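Local coordinates for periplasmic cell division protein (SufI) (Aquifex aeolicus, PDB 6SYY), which is a multicopper oxidase that probably oxidises its substrates at one copper centre and passes the electrons to oxygen at a cluster of three others, at residues E464-P469 with P485-R490; Q459-E464 with L475-T480; D391-Q396 with G436-I441; Y261-L266 with N291-A296; D151-Y156 with G281-T286. All coordinates share one frame; numbering follows the deposited sequence.

How the interactions relate
Interactions 1, 2 and 3 belong to the C-terminal multicopper oxidase region and reach one sheet: 437-445 lies between 394-402 and 488-495, and 461-465 forms the far edge, with Glu-464 shared by interactions 1 and 2. Interaction 4 lies in the preceding family region, and interaction 5 joins that region to the first. Interactions 2, 4 and 5 are largely buried, 1 and 3 only partly so. Chemistry follows place. The half-exposed edge of interaction 1 is rich in salt bridges, interaction 3 relies on parallel backbone bonding, interaction 4 backs its ladder with apolar packing, interaction 2 pairs one backbone bridge with ring faces, and interaction 5 clamps carbonyls with an arginine. Interactions 2 and 5 touch through Trp-477/Gly-281 and Gln-459/Asp-151.

Interaction 1. Residues E464-P469 with P485-R490; sequences ERSLGP and PMETVR
Pro-485 and Met-486 put their carbonyl oxygens beside the methyl branches of Leu-467. Glu-487 makes a two-point salt bridge with Arg-465. With Glu-487 CG anti to its backbone N (chi1 177°) and the chain extended, the carboxylate is gripped side-on: Arg-465 NE bonds OE1 at 3.0 Å and NH2 bonds OE2 at 2.9 Å. Both nitrogens come from above the carboxylate plane, the flat groups turned 56° apart. Arg-465 NH1 also forms a salt bridge with Asp-474, NH2 bonds the carbonyl of Ile-482, and Glu-487 OE2 takes the amide of Ala-484. Thr-488 bonds through its own backbone, N giving to Ser-466 OG and O accepting from Ser-466 N, both at 2.8 Å. Val-489 lays CG2 over one guanidinium face of Arg-465, 4.0 Å above the plane. At Arg-490, N donates to Glu-464 O at 2.9 Å and O accepts from Glu-464 N, while NH1 meets Glu-464 OE1 on its anti side at 2.9 Å. The two salt bridges lie on opposite faces of this antiparallel edge: that of Glu-464 and Arg-490 lies toward solvent, whereas the buried Arg-465/Glu-487 pair, backed by Asp-474, Ile-482 and Ala-484, is probably kept ionised.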
# COMPACT_ATOMS: atom_id res chain seq x y z
N GLU A 464 -0.95 12.70 16.26
CA GLU A 464 -1.41 12.26 17.57
C GLU A 464 -2.46 11.17 17.42
O GLU A 464 -3.27 11.20 16.50
CB GLU A 464 -1.97 13.46 18.35
CG GLU A 464 -2.42 13.18 19.76
CD GLU A 464 -2.99 14.42 20.42
OE1 GLU A 464 -3.49 15.30 19.69
OE2 GLU A 464 -2.92 14.53 21.66
N ARG A 465 -2.43 10.21 18.35
CA ARG A 465 -3.45 9.19 18.48
C ARG A 465 -4.07 9.32 19.86
O ARG A 465 -3.34 9.47 20.85
CB ARG A 465 -2.89 7.77 18.30
CG ARG A 465 -1.90 7.59 17.16
CD ARG A 465 -1.58 6.11 16.95
NE ARG A 465 -2.75 5.40 16.45
CZ ARG A 465 -2.94 5.09 15.17
NH1 ARG A 465 -2.03 5.39 14.26
NH2 ARG A 465 -4.04 4.45 14.81
N SER A 466 -5.40 9.27 19.93
CA SER A 466 -6.05 9.44 21.23
C SER A 466 -5.90 8.21 22.11
O SER A 466 -6.06 8.32 23.33
CB SER A 466 -7.53 9.76 21.04
OG SER A 466 -8.20 8.67 20.44
N LEU A 467 -5.61 7.05 21.53
CA LEU A 467 -5.60 5.81 22.28
C LEU A 467 -4.23 5.42 22.80
O LEU A 467 -4.14 4.58 23.70
CB LEU A 467 -6.17 4.67 21.42
CG LEU A 467 -7.65 4.32 21.60
CD1 LEU A 467 -8.53 5.56 21.53
CD2 LEU A 467 -8.08 3.29 20.57
N GLY A 468 -3.16 6.01 22.28
CA GLY A 468 -1.82 5.70 22.73
C GLY A 468 -0.77 6.51 22.00
O GLY A 468 -1.08 7.41 21.22
N PRO A 469 0.50 6.21 22.25
CA PRO A 469 1.57 6.92 21.55
C PRO A 469 1.61 6.52 20.09
O PRO A 469 1.06 5.50 19.67
CB PRO A 469 2.84 6.46 22.28
CG PRO A 469 2.49 5.11 22.79
CD PRO A 469 1.03 5.18 23.16
N PRO A 485 -11.08 1.40 16.34
CA PRO A 485 -12.44 1.70 16.84
C PRO A 485 -12.40 2.68 18.00
O PRO A 485 -11.58 2.55 18.91
CB PRO A 485 -12.96 0.32 17.28
CG PRO A 485 -12.23 -0.63 16.43
CD PRO A 485 -10.86 -0.05 16.23
N MET A 486 -13.28 3.68 17.93
CA MET A 486 -13.43 4.69 18.97
C MET A 486 -12.15 5.51 19.18
O MET A 486 -11.96 6.10 20.24
CB MET A 486 -13.88 4.07 20.30
CG MET A 486 -15.15 3.22 20.18
SD MET A 486 -16.52 4.09 19.37
CE MET A 486 -17.79 2.83 19.37
N GLU A 487 -11.29 5.57 18.17
CA GLU A 487 -10.05 6.33 18.25
C GLU A 487 -10.15 7.61 17.43
O GLU A 487 -10.85 7.66 16.41
CB GLU A 487 -8.85 5.50 17.75
CG GLU A 487 -7.53 6.26 17.73
CD GLU A 487 -6.34 5.37 17.39
OE1 GLU A 487 -5.31 5.46 18.09
OE2 GLU A 487 -6.44 4.59 16.43
N THR A 488 -9.46 8.65 17.89
CA THR A 488 -9.27 9.88 17.14
C THR A 488 -7.80 10.00 16.79
O THR A 488 -6.93 9.79 17.64
CB THR A 488 -9.74 11.09 17.95
OG1 THR A 488 -11.16 11.01 18.16
CG2 THR A 488 -9.42 12.39 17.21
N VAL A 489 -7.52 10.31 15.53
CA VAL A 489 -6.16 10.49 15.03
C VAL A 489 -6.09 11.85 14.35
O VAL A 489 -7.00 12.24 13.61
CB VAL A 489 -5.77 9.36 14.05
CG1 VAL A 489 -4.34 9.54 13.55
CG2 VAL A 489 -5.93 8.01 14.72
N ARG A 490 -5.01 12.59 14.61
CA ARG A 490 -4.77 13.89 13.99
C ARG A 490 -3.55 13.81 13.08
O ARG A 490 -2.47 13.38 13.51
CB ARG A 490 -4.57 14.98 15.06
CG ARG A 490 -5.84 15.35 15.82
CD ARG A 490 -5.57 16.21 17.06
NE ARG A 490 -5.08 17.55 16.73
CZ ARG A 490 -3.86 18.00 17.00
NH1 ARG A 490 -2.98 17.22 17.62
NH2 ARG A 490 -3.51 19.23 16.67

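Interaction 2. Residues Q459-E464 with L475-T480; sequences QFQVLE and LGWKDT
The indole of Trp-477 carries the amide of Gln-461 over one face, NE2 standing 3.2 Å above the ring plane toward its rim, and has the backbone N of Phe-460 near its edge. Gln-461 CG adds a CH-pi contact over the face, 4.1 Å from the centroid of the six-membered ring of Trp-477. Amide and indole are not stacked flat, their planes being 48° apart; Gln-461 is fixed by Thr-386 O and Ile-388 N. The second flat group, the Phe-460 phenyl, receives Lys-478 O over one face, 3.4 Å above its plane, while Val-462 CG2 sits in plane at its edge. A chi1 of 56° sets Phe-460 CG between its backbone N and carbonyl carbon, turning the ring back over the opposing chain, where CE2 comes within 3.3 Å of Asp-479 C. A single antiparallel bridge joins the backbones: Phe-460 N to Lys-478 O and Lys-478 N to Phe-460 O, both 2.7 Å. Gln-459 OE1 takes Arg-123 NE, and NE2 gives to Asp-151 and to a water (2.7 Å) that approaches Asp-479 OD2. Asp-479 OD1 meets His-120 NE2, and Asp-479 O accepts from His-454 ND1. The bridge runs directly into Asp-479, a second-shell residue bonded to two ligands of the trinuclear copper cluster, as expected of the multicopper oxidase fold.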
# COMPACT_ATOMS: atom_id res chain seq x y z
N GLN A 459 1.20 13.22 0.78
CA GLN A 459 1.49 12.50 2.00
C GLN A 459 1.22 13.41 3.21
O GLN A 459 1.04 14.62 3.08
CB GLN A 459 2.94 12.00 2.01
CG GLN A 459 3.21 10.89 1.00
CD GLN A 459 3.51 11.43 -0.38
OE1 GLN A 459 3.80 12.61 -0.56
NE2 GLN A 459 3.46 10.55 -1.38
N PHE A 460 1.18 12.80 4.39
CA PHE A 460 0.91 13.54 5.61
C PHE A 460 1.79 12.99 6.73
O PHE A 460 2.42 11.94 6.60
CB PHE A 460 -0.57 13.45 6.01
CG PHE A 460 -1.08 12.04 6.16
CD1 PHE A 460 -0.89 11.34 7.34
CD2 PHE A 460 -1.76 11.43 5.12
CE1 PHE A 460 -1.36 10.04 7.47
CE2 PHE A 460 -2.24 10.14 5.25
CZ PHE A 460 -2.03 9.44 6.43
N GLN A 461 1.82 13.72 7.84
CA GLN A 461 2.53 13.32 9.04
C GLN A 461 1.54 13.15 10.18
O GLN A 461 0.72 14.04 10.43
CB GLN A 461 3.61 14.34 9.41
CG GLN A 461 4.66 14.50 8.33
CD GLN A 461 5.57 15.67 8.59
OE1 GLN A 461 5.35 16.45 9.51
NE2 GLN A 461 6.61 15.80 7.77
N VAL A 462 1.61 12.00 10.85
CA VAL A 462 0.68 11.70 11.94
C VAL A 462 1.09 12.51 13.16
O VAL A 462 2.23 12.42 13.63
CB VAL A 462 0.66 10.20 12.25
CG1 VAL A 462 -0.23 9.93 13.45
CG2 VAL A 462 0.19 9.41 11.04
N LEU A 463 0.16 13.30 13.68
CA LEU A 463 0.45 14.12 14.84
C LEU A 463 0.19 13.38 16.15
O LEU A 463 1.03 13.42 17.06
CB LEU A 463 -0.38 15.41 14.80
CG LEU A 463 -0.13 16.33 13.61
CD1 LEU A 463 -0.94 17.60 13.76
CD2 LEU A 463 1.35 16.64 13.48
N GLU A 464 -0.95 12.70 16.26
CA GLU A 464 -1.41 12.26 17.57
C GLU A 464 -2.46 11.17 17.42
O GLU A 464 -3.27 11.20 16.50
CB GLU A 464 -1.97 13.46 18.35
CG GLU A 464 -2.42 13.18 19.76
CD GLU A 464 -2.99 14.42 20.42
OE1 GLU A 464 -3.49 15.30 19.69
OE2 GLU A 464 -2.92 14.53 21.66
N LEU A 475 5.33 7.03 11.82
CA LEU A 475 6.25 8.14 11.63
C LEU A 475 6.45 8.44 10.15
O LEU A 475 5.94 7.75 9.27
CB LEU A 475 7.59 7.82 12.30
CG LEU A 475 7.50 7.47 13.78
CD1 LEU A 475 8.86 7.06 14.33
CD2 LEU A 475 6.93 8.63 14.58
N GLY A 476 7.19 9.51 9.89
CA GLY A 476 7.53 9.86 8.53
C GLY A 476 6.35 10.37 7.72
O GLY A 476 5.32 10.79 8.25
N TRP A 477 6.53 10.34 6.40
CA TRP A 477 5.51 10.76 5.45
C TRP A 477 4.60 9.57 5.17
O TRP A 477 5.04 8.57 4.59
CB TRP A 477 6.14 11.28 4.16
CG TRP A 477 6.85 12.60 4.28
CD1 TRP A 477 8.20 12.81 4.28
CD2 TRP A 477 6.24 13.90 4.40
NE1 TRP A 477 8.47 14.16 4.40
CE2 TRP A 477 7.29 14.84 4.48
CE3 TRP A 477 4.92 14.35 4.45
CZ2 TRP A 477 7.04 16.21 4.61
CZ3 TRP A 477 4.68 15.71 4.58
CH2 TRP A 477 5.74 16.62 4.66
N LYS A 478 3.35 9.66 5.58
CA LYS A 478 2.38 8.59 5.42
C LYS A 478 1.35 8.97 4.36
O LYS A 478 1.18 10.15 4.04
CB LYS A 478 1.68 8.29 6.74
CG LYS A 478 2.62 7.91 7.87
CD LYS A 478 3.02 6.45 7.79
CE LYS A 478 1.83 5.55 8.08
NZ LYS A 478 2.14 4.13 7.80
N ASP A 479 0.66 7.96 3.81
CA ASP A 479 -0.56 8.21 3.05
C ASP A 479 -1.73 7.34 3.49
O ASP A 479 -2.84 7.52 2.96
CB ASP A 479 -0.33 8.07 1.53
CG ASP A 479 0.06 6.67 1.11
OD1 ASP A 479 -0.62 5.69 1.48
OD2 ASP A 479 1.04 6.55 0.34
N THR A 480 -1.53 6.42 4.44
CA THR A 480 -2.60 5.59 4.98
C THR A 480 -2.39 5.45 6.49
O THR A 480 -1.36 4.91 6.91
CB THR A 480 -2.63 4.21 4.32
OG1 THR A 480 -2.70 4.35 2.89
CG2 THR A 480 -3.82 3.41 4.81
O HOH W 1 3.19 7.98 -0.57
O HOH W 2 3.96 10.56 10.37

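Interaction 3. Residues D391-Q396 with G436-I441; sequences DGAQVQ and GDVVII
Val-438 turns CG1 anti to its backbone N (chi1 -180°), which brings this branch to 3.8 Å from Ala-393 CB. Two residues on, Ile-440 places CG1 anti to its carbonyl carbon (chi1 -64°), and that methylene approaches the same Ala-393 CB from further along the strand, at 4.2 Å. The alanine methyl is thus flanked by two branched side chains and also touches Val-438 O. Beyond it the backbones run side by side as parallel strands, one chain bonding alternately to residues before and after its partner: Gln-394 N to Val-438 O (3.2 Å), Ile-440 N to Gln-394 O (2.7 Å) and Gln-396 N to Ile-440 O (2.8 Å). The first is the most bent of the three. CA-H...O contacts accompany these bonds, such as Val-439 CA to Gln-394 O at 3.2 Å. This is the parallel pair of a cupredoxin-type sheet, with strand 437-445 bonded on its other edge to antiparallel strand 488-495. Gln-394, Gln-396, Val-439 and Ile-441 share one face, where Val-439 CG1 packs on Gln-396 CB at 3.9 Å and Gln-433, from strand 432-433 of another sheet, touches Gln-394, Gln-396 and Val-439. Val-395 and Ile-440 share the other face, and there the Ile-440 side chain also meets Thr-390 and Arg-490. Asp-437, at the start of its strand, turns OD2 to the backbone N of Asn-434.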
# COMPACT_ATOMS: atom_id res chain seq x y z
N ASP A 391 1.21 25.69 12.84
CA ASP A 391 0.67 26.91 13.44
C ASP A 391 -0.28 27.59 12.47
O ASP A 391 0.03 27.75 11.28
CB ASP A 391 1.81 27.86 13.81
CG ASP A 391 2.87 27.19 14.67
OD1 ASP A 391 2.66 26.03 15.08
OD2 ASP A 391 3.91 27.83 14.93
N GLY A 392 -1.46 27.97 12.97
CA GLY A 392 -2.44 28.64 12.14
C GLY A 392 -3.02 27.80 11.02
O GLY A 392 -3.54 28.35 10.05
N ALA A 393 -2.94 26.47 11.13
CA ALA A 393 -3.49 25.59 10.11
C ALA A 393 -5.00 25.44 10.29
O ALA A 393 -5.53 25.54 11.39
CB ALA A 393 -2.82 24.22 10.18
N GLN A 394 -5.68 25.20 9.18
CA GLN A 394 -7.10 24.89 9.23
C GLN A 394 -7.30 23.46 9.70
O GLN A 394 -6.53 22.56 9.36
CB GLN A 394 -7.76 25.09 7.86
CG GLN A 394 -7.67 26.50 7.32
CD GLN A 394 -8.39 26.65 6.00
OE1 GLN A 394 -9.28 25.87 5.68
NE2 GLN A 394 -8.01 27.66 5.23
N VAL A 395 -8.35 23.25 10.49
CA VAL A 395 -8.72 21.92 10.96
C VAL A 395 -9.90 21.43 10.14
O VAL A 395 -10.87 22.18 9.92
CB VAL A 395 -9.05 21.92 12.46
CG1 VAL A 395 -9.44 20.52 12.92
CG2 VAL A 395 -7.87 22.44 13.26
N GLN A 396 -9.83 20.19 9.69
CA GLN A 396 -10.92 19.53 8.98
C GLN A 396 -11.24 18.25 9.74
O GLN A 396 -10.43 17.32 9.75
CB GLN A 396 -10.51 19.24 7.53
CG GLN A 396 -11.66 19.27 6.54
CD GLN A 396 -12.34 20.62 6.48
OE1 GLN A 396 -11.80 21.57 5.91
NE2 GLN A 396 -13.53 20.71 7.07
N GLY A 436 -1.29 25.23 -1.19
CA GLY A 436 -0.38 25.66 -0.15
C GLY A 436 -0.96 25.66 1.25
O GLY A 436 -0.21 25.90 2.21
N ASP A 437 -2.26 25.42 1.40
CA ASP A 437 -2.86 25.36 2.73
C ASP A 437 -2.28 24.21 3.53
O ASP A 437 -2.13 23.10 3.03
CB ASP A 437 -4.38 25.20 2.63
CG ASP A 437 -5.09 26.49 2.27
OD1 ASP A 437 -4.41 27.52 2.11
OD2 ASP A 437 -6.33 26.46 2.15
N VAL A 438 -1.94 24.49 4.79
CA VAL A 438 -1.68 23.44 5.76
C VAL A 438 -2.99 23.11 6.45
O VAL A 438 -3.68 24.01 6.94
CB VAL A 438 -0.60 23.86 6.77
CG1 VAL A 438 -0.35 22.74 7.77
CG2 VAL A 438 0.68 24.23 6.04
N VAL A 439 -3.34 21.83 6.47
CA VAL A 439 -4.60 21.37 7.05
C VAL A 439 -4.28 20.27 8.05
O VAL A 439 -3.49 19.36 7.77
CB VAL A 439 -5.57 20.85 5.97
CG1 VAL A 439 -6.89 20.43 6.61
CG2 VAL A 439 -5.79 21.90 4.91
N ILE A 440 -4.89 20.36 9.23
CA ILE A 440 -4.91 19.26 10.19
C ILE A 440 -6.21 18.50 9.97
O ILE A 440 -7.30 19.05 10.16
CB ILE A 440 -4.80 19.76 11.63
CG1 ILE A 440 -3.45 20.44 11.86
CG2 ILE A 440 -4.99 18.60 12.61
CD1 ILE A 440 -3.26 20.98 13.26
N ILE A 441 -6.11 17.25 9.56
CA ILE A 441 -7.27 16.39 9.41
C ILE A 441 -7.42 15.57 10.68
O ILE A 441 -6.45 15.02 11.20
CB ILE A 441 -7.15 15.49 8.17
CG1 ILE A 441 -7.20 16.34 6.90
CG2 ILE A 441 -8.27 14.46 8.15
CD1 ILE A 441 -7.25 15.53 5.63

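Interaction 4. Residues Y261-L266 with N291-A296; sequences YRLALL and NEILVA
Arg-262 and Glu-292 form a salt bridge, NH1 of the arginine bonding OE1 of the glutamate at 2.6 Å. The acceptor lies in the guanidinium plane, and the donor comes in nearly along the carboxylate C-O axis, although the two planes are 61° apart. Arg-262 reaches this place with CG anti to its backbone N (chi1 -173°) and a bend at chi3. Leu-294 lays CD1 over one face of the guanidinium, 3.8 Å above it. Under these side chains runs a regular antiparallel ladder, Tyr-261 with Val-295 (N to O and O to N, both 2.9 Å), Leu-263 N to Ile-293 O at 2.8 Å and Ile-293 N to Leu-263 O at 3.0 Å, within the middle cupredoxin-like region of the oxidase. The other face of the ladder is apolar: Val-295 CG1 touches both Tyr-261 CB and Leu-263 CD1, each at 3.9 Å, and Ile-293 CG1 lies against Leu-263 CB. Farther out, Arg-271 takes the second oxygen of Glu-292 and His-323 O takes NH2 of Arg-262, so each end of the pair has another partner. Ile-301 and Ile-303, from strand 300-306, pack against Ile-293, while strand 315-321 bonds the opposite edge of strand 261-267 through Phe-321 and Tyr-319.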
# COMPACT_ATOMS: atom_id res chain seq x y z
N TYR A 261 -2.20 -6.78 9.56
CA TYR A 261 -1.24 -7.72 10.11
C TYR A 261 -0.45 -7.07 11.24
O TYR A 261 -0.13 -5.88 11.19
CB TYR A 261 -0.26 -8.22 9.04
CG TYR A 261 -0.96 -8.90 7.90
CD1 TYR A 261 -1.44 -8.16 6.82
CD2 TYR A 261 -1.14 -10.27 7.89
CE1 TYR A 261 -2.08 -8.77 5.77
CE2 TYR A 261 -1.78 -10.89 6.84
CZ TYR A 261 -2.25 -10.14 5.79
OH TYR A 261 -2.89 -10.75 4.74
N ARG A 262 -0.15 -7.87 12.26
CA ARG A 262 0.78 -7.49 13.32
C ARG A 262 1.94 -8.47 13.22
O ARG A 262 1.84 -9.62 13.67
CB ARG A 262 0.10 -7.53 14.69
CG ARG A 262 0.95 -6.99 15.83
CD ARG A 262 0.20 -6.98 17.17
NE ARG A 262 -0.92 -6.04 17.20
CZ ARG A 262 -0.81 -4.75 17.51
NH1 ARG A 262 0.38 -4.23 17.81
NH2 ARG A 262 -1.88 -3.97 17.52
N LEU A 263 3.04 -8.03 12.60
CA LEU A 263 4.12 -8.92 12.18
C LEU A 263 5.28 -8.88 13.16
O LEU A 263 5.74 -7.80 13.55
CB LEU A 263 4.61 -8.54 10.79
CG LEU A 263 3.53 -8.48 9.71
CD1 LEU A 263 4.15 -7.99 8.43
CD2 LEU A 263 2.90 -9.85 9.52
N ALA A 264 5.78 -10.06 13.53
CA ALA A 264 6.99 -10.20 14.33
C ALA A 264 7.87 -11.27 13.70
O ALA A 264 7.43 -12.06 12.86
CB ALA A 264 6.67 -10.56 15.79
N LEU A 265 9.14 -11.29 14.12
CA LEU A 265 10.11 -12.29 13.68
C LEU A 265 10.47 -13.15 14.89
O LEU A 265 11.11 -12.67 15.83
CB LEU A 265 11.34 -11.63 13.08
CG LEU A 265 11.08 -10.96 11.73
CD1 LEU A 265 12.23 -10.06 11.32
CD2 LEU A 265 10.82 -12.03 10.67
N LEU A 266 10.06 -14.41 14.86
CA LEU A 266 10.29 -15.33 15.96
C LEU A 266 11.50 -16.20 15.65
O LEU A 266 11.55 -16.86 14.61
CB LEU A 266 9.06 -16.20 16.22
CG LEU A 266 7.77 -15.40 16.45
CD1 LEU A 266 6.64 -16.32 16.86
CD2 LEU A 266 8.01 -14.33 17.50
N ASN A 291 10.25 -4.64 17.64
CA ASN A 291 10.10 -6.08 17.59
C ASN A 291 8.74 -6.50 17.02
O ASN A 291 8.41 -7.69 17.04
CB ASN A 291 10.33 -6.71 18.97
CG ASN A 291 9.47 -6.09 20.06
OD1 ASN A 291 8.29 -5.82 19.86
ND2 ASN A 291 10.07 -5.85 21.22
N GLU A 292 7.96 -5.54 16.52
CA GLU A 292 6.73 -5.84 15.79
C GLU A 292 6.29 -4.60 15.02
O GLU A 292 6.65 -3.47 15.37
CB GLU A 292 5.61 -6.31 16.72
CG GLU A 292 5.17 -5.29 17.74
CD GLU A 292 3.84 -5.63 18.37
OE1 GLU A 292 2.82 -5.05 17.94
OE2 GLU A 292 3.80 -6.49 19.27
N ILE A 293 5.51 -4.83 13.97
CA ILE A 293 4.94 -3.75 13.17
C ILE A 293 3.50 -4.10 12.82
O ILE A 293 3.18 -5.26 12.52
CB ILE A 293 5.75 -3.47 11.89
CG1 ILE A 293 5.94 -4.76 11.08
CG2 ILE A 293 7.08 -2.82 12.23
CD1 ILE A 293 6.48 -4.50 9.69
N LEU A 294 2.64 -3.10 12.86
CA LEU A 294 1.24 -3.21 12.46
C LEU A 294 1.11 -2.58 11.09
O LEU A 294 1.49 -1.42 10.90
CB LEU A 294 0.33 -2.52 13.48
CG LEU A 294 -1.18 -2.69 13.39
CD1 LEU A 294 -1.56 -4.15 13.60
CD2 LEU A 294 -1.85 -1.81 14.43
N VAL A 295 0.58 -3.33 10.13
CA VAL A 295 0.48 -2.86 8.75
C VAL A 295 -0.92 -3.17 8.23
O VAL A 295 -1.33 -4.33 8.18
CB VAL A 295 1.57 -3.47 7.85
CG1 VAL A 295 1.75 -4.95 8.14
CG2 VAL A 295 1.25 -3.21 6.38
N ALA A 296 -1.64 -2.14 7.87
CA ALA A 296 -2.99 -2.24 7.35
C ALA A 296 -2.98 -2.25 5.83
O ALA A 296 -1.96 -1.92 5.20
CB ALA A 296 -3.83 -1.06 7.86
O HOH W 3 10.25 -9.64 16.10

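Interaction 5. Residues D151-Y156 with G281-T286; sequences DRSGTY and GGLLDT
Gly-154 and Gly-282 pack backbone on backbone, their CA atoms 4.2 Å apart, and Ser-153 O comes within 3.1 Å of Gly-282 CA. Both glycines adopt positive phi, and the direction in which a side chain would leave each of them is filled by the opposing segment, so the tight part is main chain on main chain, with Arg-152 NH1 closing in beside Gly-282. Arg-152 reaches across with its guanidinium. NH1 lies between two carbonyls, bonding Gly-281 O and Leu-283 O at 3.0 Å each, and NH2 adds a longer bond to Leu-283 O (3.3 Å). Leu-283 O is thus gripped end-on by two nitrogens, and both of its bonds lie close to the guanidinium plane. The bend at chi3 (67°) turns the head of Arg-152 along the run of carbonyls. Here two cupredoxin-type regions of the oxidase meet, the first carrying the strand 154-160 and the second the strand 282-290, with Trp-477 of the C-terminal region resting on Arg-152 and hydrogen-bonded through its backbone to Gly-281. Tyr-156 holds the first chain in shape, its OH giving a 2.6 Å bond to Arg-152 O while lying beside Gly-281. The looser side is bridged by a water that sits over the centre of the Arg-152 guanidinium, donates to Ser-153 O at 2.7 Å and accepts from Leu-283 N at 3.1 Å. Side chains barely meet here, Ser-153 OG and Leu-283 CD1 standing 4.0 Å apart, and the serine hydroxyl turns to Asp-182.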
# COMPACT_ATOMS: atom_id res chain seq x y z
N ASP A 151 7.88 12.29 -5.97
CA ASP A 151 7.83 11.65 -4.66
C ASP A 151 9.21 11.18 -4.22
O ASP A 151 10.12 10.97 -5.02
CB ASP A 151 6.86 10.48 -4.69
CG ASP A 151 5.41 10.92 -4.65
OD1 ASP A 151 4.96 11.38 -3.58
OD2 ASP A 151 4.74 10.86 -5.70
N ARG A 152 9.36 11.03 -2.90
CA ARG A 152 10.60 10.53 -2.33
C ARG A 152 10.74 9.04 -2.60
O ARG A 152 9.75 8.32 -2.77
CB ARG A 152 10.63 10.78 -0.83
CG ARG A 152 10.19 12.17 -0.45
CD ARG A 152 10.01 12.31 1.05
NE ARG A 152 11.27 12.21 1.78
CZ ARG A 152 11.51 11.33 2.74
NH1 ARG A 152 10.58 10.45 3.09
NH2 ARG A 152 12.68 11.32 3.35
N SER A 153 11.99 8.57 -2.63
CA SER A 153 12.25 7.16 -2.84
C SER A 153 11.53 6.33 -1.79
O SER A 153 11.39 6.75 -0.64
CB SER A 153 13.75 6.87 -2.78
OG SER A 153 14.27 7.15 -1.49
N GLY A 154 11.06 5.16 -2.19
CA GLY A 154 10.33 4.31 -1.28
C GLY A 154 9.51 3.29 -2.05
O GLY A 154 9.70 3.08 -3.25
N THR A 155 8.60 2.66 -1.32
CA THR A 155 7.77 1.58 -1.85
C THR A 155 6.36 2.10 -2.10
O THR A 155 5.66 2.52 -1.17
CB THR A 155 7.73 0.40 -0.88
OG1 THR A 155 9.06 -0.06 -0.64
CG2 THR A 155 6.89 -0.73 -1.46
N TYR A 156 5.94 2.06 -3.36
CA TYR A 156 4.62 2.52 -3.76
C TYR A 156 3.85 1.33 -4.34
O TYR A 156 4.31 0.19 -4.30
CB TYR A 156 4.74 3.71 -4.70
CG TYR A 156 5.41 4.90 -4.03
CD1 TYR A 156 4.66 5.93 -3.48
CD2 TYR A 156 6.80 4.97 -3.91
CE1 TYR A 156 5.27 7.01 -2.85
CE2 TYR A 156 7.42 6.04 -3.29
CZ TYR A 156 6.65 7.06 -2.76
OH TYR A 156 7.26 8.12 -2.14
N GLY A 281 5.43 7.08 2.34
CA GLY A 281 6.02 8.26 1.73
C GLY A 281 7.53 8.30 1.79
O GLY A 281 8.12 9.38 1.69
N GLY A 282 8.17 7.15 1.95
CA GLY A 282 9.61 7.07 1.84
C GLY A 282 10.30 6.84 3.17
O GLY A 282 9.72 6.36 4.15
N LEU A 283 11.59 7.19 3.19
CA LEU A 283 12.45 6.85 4.32
C LEU A 283 12.14 7.72 5.53
O LEU A 283 11.81 8.90 5.40
CB LEU A 283 13.92 7.03 3.92
CG LEU A 283 14.48 6.08 2.86
CD1 LEU A 283 15.73 6.66 2.22
CD2 LEU A 283 14.77 4.70 3.45
N LEU A 284 12.25 7.12 6.71
CA LEU A 284 12.25 7.89 7.95
C LEU A 284 13.58 8.65 8.08
O LEU A 284 14.50 8.49 7.27
CB LEU A 284 12.05 6.98 9.16
CG LEU A 284 10.77 6.15 9.18
CD1 LEU A 284 10.71 5.32 10.44
CD2 LEU A 284 9.56 7.06 9.09
N ASP A 285 13.67 9.47 9.12
CA ASP A 285 14.91 10.21 9.34
C ASP A 285 16.03 9.29 9.80
O ASP A 285 17.16 9.38 9.32
CB ASP A 285 14.67 11.35 10.34
CG ASP A 285 14.12 10.85 11.67
OD1 ASP A 285 13.33 9.89 11.67
OD2 ASP A 285 14.49 11.42 12.72
N THR A 286 15.73 8.38 10.73
CA THR A 286 16.68 7.43 11.27
C THR A 286 15.99 6.08 11.39
O THR A 286 14.75 6.01 11.41
CB THR A 286 17.19 7.84 12.66
OG1 THR A 286 16.11 7.78 13.60
CG2 THR A 286 17.77 9.25 12.63
O HOH W 4 12.70 8.65 0.70